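Local coordinates for putative phosphoenolpyruvate-dependent sugar phosphotransferase system (PTS) permease (Klebsiella pneumoniae subsp. pneumoniae, PDB 3MTQ), which is probably the cytoplasmic IIA component of a mannose-family sugar phosphotransferase system, passing phosphate along the relay that drives sugar uptake, at residues K21-F26 against A72-Q77; N93-F98 against F104-G109. All blocks are in the same frame, centred on the assembly; numbering follows the deposited sequence. Where two conformers were deposited one is given.

Interaction 1: residues K21-F26 against A72-Q77; sequences KRHYIF and ARFPAQ
His23, on strand 22-29, and Phe74, in the loop that follows helix 63-72, bring the two backbones closest, with their CA atoms 8.2 Å apart. That spacing is too wide for backbone pairing, and no direct hydrogen bond crosses; side chains fill the gap. Both CB atoms point toward the opposite segment. Phe74 reaches over the centre of one face of the His23 imidazole, its CD2 3.5 Å from CG of His23, while CG of Lys21 lies over the other face, nearer the rim. The two rings meet obliquely, their planes at 54°. Turning CG anti to the carbonyl carbon (chi1 -62°) lets the Phe74 ring reach two strand residues at once: CE1 meets CD1 of Ile25 at 4.1 Å. At the end of the contact a water accepts from Lys21 N at 3.0 Å and gives a weak bond to Gln77 O. The polar end of His23 turns to Asp78, whose OD2 takes the hydrogen bond from NE2. Leu80 of the adjacent parallel strand 79-84 touches both Ile25 and Phe74, and His51 of strand 50-55 meets Phe74 edge-to-face: plain structural packing of the helix-to-strand loop, through Phe74, on one face of the parallel sheet.

Interaction 2: residues N93-F98 against F104-G109; sequences NEFVRF and FHLLSG
Phe104 lays one face of its ring against the backbone end of Phe98. CB of Phe98 stands 3.5 Å from the ring centroid and 16° off the normal, a CH-pi contact, while the carbonyl O of Phe98 approaches CD2 of Phe104 at 3.3 Å. The Phe104 ring gets there because its CG lies anti to the backbone N (chi1 -179°), which extends the side chain from strand 104-108 toward the helix end. The Phe98 ring leads off elsewhere, its plane 39° from that of Phe104 and CD of Arg97 over one face; Val67 and Val71 of helix 63-72 receive it. Two residues along the strand, Leu106 adopts the same extended first torsion: CD1 meets CB of Phe95 at 3.7 Å, while CD2 reaches CG2 of Val96 at 3.8 Å and also lies near that same Phe95 CB. The ring of Phe95 runs on past Leu106 to Val67 and to Val82. With no hydrogen bond between the segments, apolar packing holds helix to strand in this beta-alpha-beta unit (strand 79-84, helix 90-96, strand 104-108). The carbonyl oxygens of Phe98 and, less closely, Phe95 are set against the Phe104 ring, so contact depends on fit more than on directional polar bonds.

Along the chain, both segments of interaction 1 come before those of interaction 2, and their centres lie 13 Å apart, with nearest atoms about 4 Å from each other but not touching. Both reach the same parallel sheet, ordered 50-55, 22-29, 79-84, 104-108. Strand 79-84 runs between the two strands involved, and helix 63-72 bridges the contacts further: 72-77 follows from its end, while its side packs against 93-98. Interaction 2 belongs to the beta-alpha-beta unit 79-84, 90-96, 104-108. Its strand is outermost within the chain, yet Leu107 and Ser108 pair antiparallel with a strand of the second subunit, carrying the sheet across the dimer interface.

Interaction 1: residues K21-F26 against A72-Q77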
loop_
_atom_site.group_PDB
_atom_site.type_symbol
_atom_site.label_atom_id
_atom_site.label_comp_id
_atom_site.label_asym_id
_atom_site.label_seq_id
_atom_site.Cartn_x
_atom_site.Cartn_y
_atom_site.Cartn_z
ATOM N N LYS A 21 -21.797 12.428 6.278
ATOM C CA LYS A 21 -21.091 11.215 6.663
ATOM C C LYS A 21 -20.149 10.825 5.549
ATOM O O LYS A 21 -20.469 10.908 4.367
ATOM C CB LYS A 21 -21.994 10.042 7.044
ATOM C CG LYS A 21 -21.183 8.884 7.592
ATOM C CD LYS A 21 -21.796 8.214 8.816
ATOM C CE LYS A 21 -20.793 7.308 9.491
ATOM N NZ LYS A 21 -19.854 8.010 10.432
ATOM N N ARG A 22 -18.951 10.457 5.959
ATOM C CA ARG A 22 -17.914 10.013 5.054
ATOM C C ARG A 22 -17.680 8.534 5.336
ATOM O O ARG A 22 -17.448 8.174 6.509
ATOM C CB ARG A 22 -16.673 10.845 5.313
ATOM C CG ARG A 22 -15.503 10.647 4.373
ATOM C CD ARG A 22 -14.505 11.747 4.613
ATOM N NE ARG A 22 -14.802 12.978 3.877
ATOM C CZ ARG A 22 -14.448 14.205 4.269
ATOM N NH1 ARG A 22 -13.831 14.403 5.433
ATOM N NH2 ARG A 22 -14.754 15.251 3.517
ATOM N N HIS A 23 -17.779 7.715 4.266
ATOM C CA HIS A 23 -17.498 6.300 4.297
ATOM C C HIS A 23 -16.296 6.009 3.399
ATOM O O HIS A 23 -16.092 6.684 2.386
ATOM C CB HIS A 23 -18.677 5.469 3.783
ATOM C CG HIS A 23 -20.005 5.807 4.394
ATOM N ND1 HIS A 23 -20.479 5.187 5.533
ATOM C CD2 HIS A 23 -21.001 6.619 3.964
ATOM C CE1 HIS A 23 -21.686 5.647 5.806
ATOM N NE2 HIS A 23 -22.028 6.510 4.865
ATOM N N TYR A 24 -15.484 5.033 3.799
ATOM C CA TYR A 24 -14.317 4.627 3.012
ATOM C C TYR A 24 -14.432 3.159 2.604
ATOM O O TYR A 24 -14.912 2.308 3.396
ATOM C CB TYR A 24 -13.017 4.839 3.804
ATOM C CG TYR A 24 -12.841 6.207 4.446
ATOM C CD1 TYR A 24 -11.999 7.168 3.883
ATOM C CD2 TYR A 24 -13.491 6.527 5.630
ATOM C CE1 TYR A 24 -11.829 8.400 4.476
ATOM C CE2 TYR A 24 -13.336 7.764 6.225
ATOM C CZ TYR A 24 -12.501 8.699 5.642
ATOM O OH TYR A 24 -12.361 9.912 6.276
ATOM N N ILE A 25 -14.007 2.862 1.375
ATOM C CA ILE A 25 -13.909 1.497 0.880
ATOM C C ILE A 25 -12.438 1.295 0.456
ATOM O O ILE A 25 -11.852 2.132 -0.298
ATOM C CB ILE A 25 -14.801 1.198 -0.320
ATOM C CG1 ILE A 25 -16.275 1.242 0.044
ATOM C CG2 ILE A 25 -14.397 -0.173 -0.935
ATOM C CD1 ILE A 25 -17.192 1.312 -1.185
ATOM N N PHE A 26 -11.827 0.268 1.008
ATOM C CA PHE A 26 -10.550 -0.222 0.511
ATOM C C PHE A 26 -10.879 -1.396 -0.355
ATOM O O PHE A 26 -11.550 -2.379 0.100
ATOM C CB PHE A 26 -9.563 -0.694 1.586
ATOM C CG PHE A 26 -9.141 0.349 2.600
ATOM C CD1 PHE A 26 -9.413 1.714 2.448
ATOM C CD2 PHE A 26 -8.403 -0.065 3.705
ATOM C CE1 PHE A 26 -9.010 2.620 3.426
ATOM C CE2 PHE A 26 -7.982 0.844 4.660
ATOM C CZ PHE A 26 -8.287 2.176 4.525
ATOM N N ALA A 72 -24.175 0.265 -3.622
ATOM C CA ALA A 72 -25.627 0.466 -3.509
ATOM C C ALA A 72 -26.104 0.576 -2.057
ATOM O O ALA A 72 -27.169 1.123 -1.803
ATOM C CB ALA A 72 -26.395 -0.683 -4.245
ATOM N N ARG A 73 -25.310 0.067 -1.115
ATOM C CA ARG A 73 -25.628 0.153 0.305
ATOM C C ARG A 73 -25.572 1.571 0.910
ATOM O O ARG A 73 -26.200 1.812 1.932
ATOM C CB ARG A 73 -24.658 -0.691 1.117
ATOM C CG ARG A 73 -24.856 -2.221 1.142
ATOM C CD ARG A 73 -23.830 -2.794 2.156
ATOM N NE ARG A 73 -23.706 -1.893 3.322
ATOM C CZ ARG A 73 -22.753 -1.947 4.262
ATOM N NH1 ARG A 73 -21.819 -2.891 4.257
ATOM N NH2 ARG A 73 -22.762 -1.053 5.243
ATOM N N PHE A 74 -24.792 2.479 0.292
ATOM C CA PHE A 74 -24.515 3.811 0.835
ATOM C C PHE A 74 -25.471 4.870 0.266
ATOM O O PHE A 74 -25.630 4.946 -0.963
ATOM C CB PHE A 74 -23.063 4.195 0.516
ATOM C CG PHE A 74 -22.050 3.273 1.153
ATOM C CD1 PHE A 74 -21.502 2.217 0.443
ATOM C CD2 PHE A 74 -21.704 3.429 2.473
ATOM C CE1 PHE A 74 -20.590 1.373 1.028
ATOM C CE2 PHE A 74 -20.807 2.542 3.083
ATOM C CZ PHE A 74 -20.254 1.521 2.349
ATOM N N PRO A 75 -26.137 5.654 1.144
ATOM C CA PRO A 75 -27.082 6.639 0.653
ATOM C C PRO A 75 -26.345 7.663 -0.189
ATOM O O PRO A 75 -25.185 7.936 0.106
ATOM C CB PRO A 75 -27.626 7.268 1.939
ATOM C CG PRO A 75 -27.615 6.075 2.958
ATOM C CD PRO A 75 -26.324 5.387 2.599
ATOM N N ALA A 76 -26.994 8.156 -1.236
ATOM C CA ALA A 76 -26.367 9.139 -2.167
ATOM C C ALA A 76 -25.933 10.418 -1.469
ATOM O O ALA A 76 -24.976 11.119 -1.930
ATOM C CB ALA A 76 -27.336 9.463 -3.362
ATOM N N GLN A 77 -26.629 10.749 -0.372
ATOM C CA GLN A 77 -26.360 11.961 0.389
ATOM C C GLN A 77 -25.049 11.860 1.198
ATOM O O GLN A 77 -24.448 12.886 1.549
ATOM C CB GLN A 77 -27.570 12.302 1.291
ATOM C CG GLN A 77 -27.534 13.660 2.023
ATOM C CD GLN A 77 -27.433 14.844 1.076
ATOM O OE1 GLN A 77 -27.547 14.716 -0.160
ATOM N NE2 GLN A 77 -27.230 16.005 1.647
HETATM O O HOH W 1 -24.486 12.485 4.853
#

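Interaction 2: residues N93-F98 against F104-G109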
loop_
_atom_site.group_PDB
_atom_site.type_symbol
_atom_site.label_atom_id
_atom_site.label_comp_id
_atom_site.label_asym_id
_atom_site.label_seq_id
_atom_site.Cartn_x
_atom_site.Cartn_y
_atom_site.Cartn_z
ATOM N N ASN A 93 -11.023 -0.786 -12.218
ATOM C CA ASN A 93 -11.895 -0.739 -13.400
ATOM C C ASN A 93 -13.374 -0.857 -13.022
ATOM O O ASN A 93 -14.219 -0.135 -13.498
ATOM C CB ASN A 93 -11.531 -1.831 -14.445
ATOM C CG ASN A 93 -10.137 -1.641 -15.098
ATOM O OD1 ASN A 93 -9.556 -0.560 -15.079
ATOM N ND2 ASN A 93 -9.610 -2.716 -15.683
ATOM N N GLU A 94 -13.704 -1.804 -12.147
ATOM C CA GLU A 94 -15.072 -1.980 -11.785
ATOM C C GLU A 94 -15.698 -0.764 -11.081
ATOM O O GLU A 94 -16.916 -0.616 -11.100
ATOM C CB GLU A 94 -15.190 -3.241 -10.899
ATOM C CG GLU A 94 -14.956 -4.487 -11.639
ATOM C CD GLU A 94 -16.049 -4.745 -12.671
ATOM O OE1 GLU A 94 -17.251 -4.497 -12.382
ATOM O OE2 GLU A 94 -15.694 -5.170 -13.775
ATOM N N PHE A 95 -14.881 0.129 -10.506
ATOM C CA PHE A 95 -15.391 1.276 -9.759
ATOM C C PHE A 95 -15.508 2.543 -10.605
ATOM O O PHE A 95 -16.275 3.447 -10.259
ATOM C CB PHE A 95 -14.504 1.576 -8.547
ATOM C CG PHE A 95 -14.752 0.674 -7.382
ATOM C CD1 PHE A 95 -15.802 0.925 -6.529
ATOM C CD2 PHE A 95 -13.942 -0.429 -7.148
ATOM C CE1 PHE A 95 -16.046 0.076 -5.450
ATOM C CE2 PHE A 95 -14.174 -1.273 -6.089
ATOM C CZ PHE A 95 -15.217 -1.023 -5.228
ATOM N N VAL A 96 -14.806 2.573 -11.735
ATOM C CA VAL A 96 -14.842 3.725 -12.636
ATOM C C VAL A 96 -16.279 4.121 -13.056
ATOM O O VAL A 96 -16.585 5.299 -13.248
ATOM C CB VAL A 96 -13.887 3.457 -13.826
ATOM C CG1 VAL A 96 -14.077 4.427 -14.993
ATOM C CG2 VAL A 96 -12.457 3.466 -13.304
ATOM N N ARG A 97 -17.181 3.143 -13.096
ATOM C CA ARG A 97 -18.558 3.396 -13.537
ATOM C C ARG A 97 -19.313 4.291 -12.566
ATOM O O ARG A 97 -20.279 4.948 -12.948
ATOM C CB ARG A 97 -19.330 2.081 -13.719
ATOM C CG ARG A 97 -19.215 1.139 -12.582
ATOM C CD ARG A 97 -20.441 0.281 -12.364
ATOM N NE ARG A 97 -21.197 0.018 -13.585
ATOM C CZ ARG A 97 -21.115 -1.079 -14.338
ATOM N NH1 ARG A 97 -21.880 -1.180 -15.434
ATOM N NH2 ARG A 97 -20.290 -2.069 -14.023
ATOM N N PHE A 98 -18.900 4.288 -11.298
ATOM C CA PHE A 98 -19.577 5.060 -10.247
ATOM C C PHE A 98 -19.209 6.525 -10.166
ATOM O O PHE A 98 -19.762 7.263 -9.339
ATOM C CB PHE A 98 -19.379 4.410 -8.883
ATOM C CG PHE A 98 -19.917 3.038 -8.820
ATOM C CD1 PHE A 98 -21.256 2.822 -8.576
ATOM C CD2 PHE A 98 -19.092 1.944 -9.056
ATOM C CE1 PHE A 98 -21.764 1.518 -8.529
ATOM C CE2 PHE A 98 -19.595 0.646 -9.016
ATOM C CZ PHE A 98 -20.945 0.448 -8.755
ATOM N N PHE A 104 -19.168 10.768 -4.825
ATOM C CA PHE A 104 -18.321 9.597 -5.022
ATOM C C PHE A 104 -16.925 10.014 -5.444
ATOM O O PHE A 104 -16.741 10.865 -6.337
ATOM C CB PHE A 104 -18.950 8.675 -6.059
ATOM C CG PHE A 104 -18.173 7.421 -6.310
ATOM C CD1 PHE A 104 -18.421 6.285 -5.578
ATOM C CD2 PHE A 104 -17.199 7.392 -7.288
ATOM C CE1 PHE A 104 -17.697 5.135 -5.802
ATOM C CE2 PHE A 104 -16.472 6.261 -7.527
ATOM C CZ PHE A 104 -16.727 5.118 -6.788
ATOM N N HIS A 105 -15.939 9.414 -4.792
ATOM C CA HIS A 105 -14.529 9.721 -5.011
ATOM C C HIS A 105 -13.737 8.442 -5.139
ATOM O O HIS A 105 -13.904 7.519 -4.306
ATOM C CB HIS A 105 -14.019 10.557 -3.859
ATOM C CG HIS A 105 -14.748 11.847 -3.707
ATOM N ND1 HIS A 105 -14.375 12.995 -4.392
ATOM C CD2 HIS A 105 -15.876 12.152 -3.030
ATOM C CE1 HIS A 105 -15.219 13.959 -4.082
ATOM N NE2 HIS A 105 -16.140 13.472 -3.264
ATOM N N LEU A 106 -12.939 8.354 -6.203
ATOM C CA LEU A 106 -12.160 7.157 -6.542
ATOM C C LEU A 106 -10.692 7.512 -6.553
ATOM O O LEU A 106 -10.263 8.362 -7.345
ATOM C CB LEU A 106 -12.587 6.529 -7.899
ATOM C CG LEU A 106 -11.878 5.212 -8.314
ATOM C CD1 LEU A 106 -12.128 4.086 -7.214
ATOM C CD2 LEU A 106 -12.328 4.712 -9.727
ATOM N N LEU A 107 -9.952 6.950 -5.616
ATOM C CA LEU A 107 -8.506 7.050 -5.593
ATOM C C LEU A 107 -7.907 5.696 -5.959
ATOM O O LEU A 107 -8.416 4.644 -5.535
ATOM C CB LEU A 107 -8.038 7.454 -4.212
ATOM C CG LEU A 107 -8.369 8.843 -3.666
ATOM C CD1 LEU A 107 -9.891 9.121 -3.563
ATOM C CD2 LEU A 107 -7.687 8.943 -2.303
ATOM N N SER A 108 -6.827 5.716 -6.713
ATOM C CA SER A 108 -6.128 4.481 -7.067
ATOM C C SER A 108 -4.744 4.470 -6.473
ATOM O O SER A 108 -3.997 5.440 -6.631
ATOM C CB SER A 108 -6.000 4.344 -8.582
ATOM O OG SER A 108 -4.869 5.048 -9.054
ATOM N N GLY A 109 -4.385 3.367 -5.799
ATOM C CA GLY A 109 -3.030 3.230 -5.196
ATOM C C GLY A 109 -3.003 3.219 -3.679
ATOM O O GLY A 109 -2.223 3.900 -3.030
#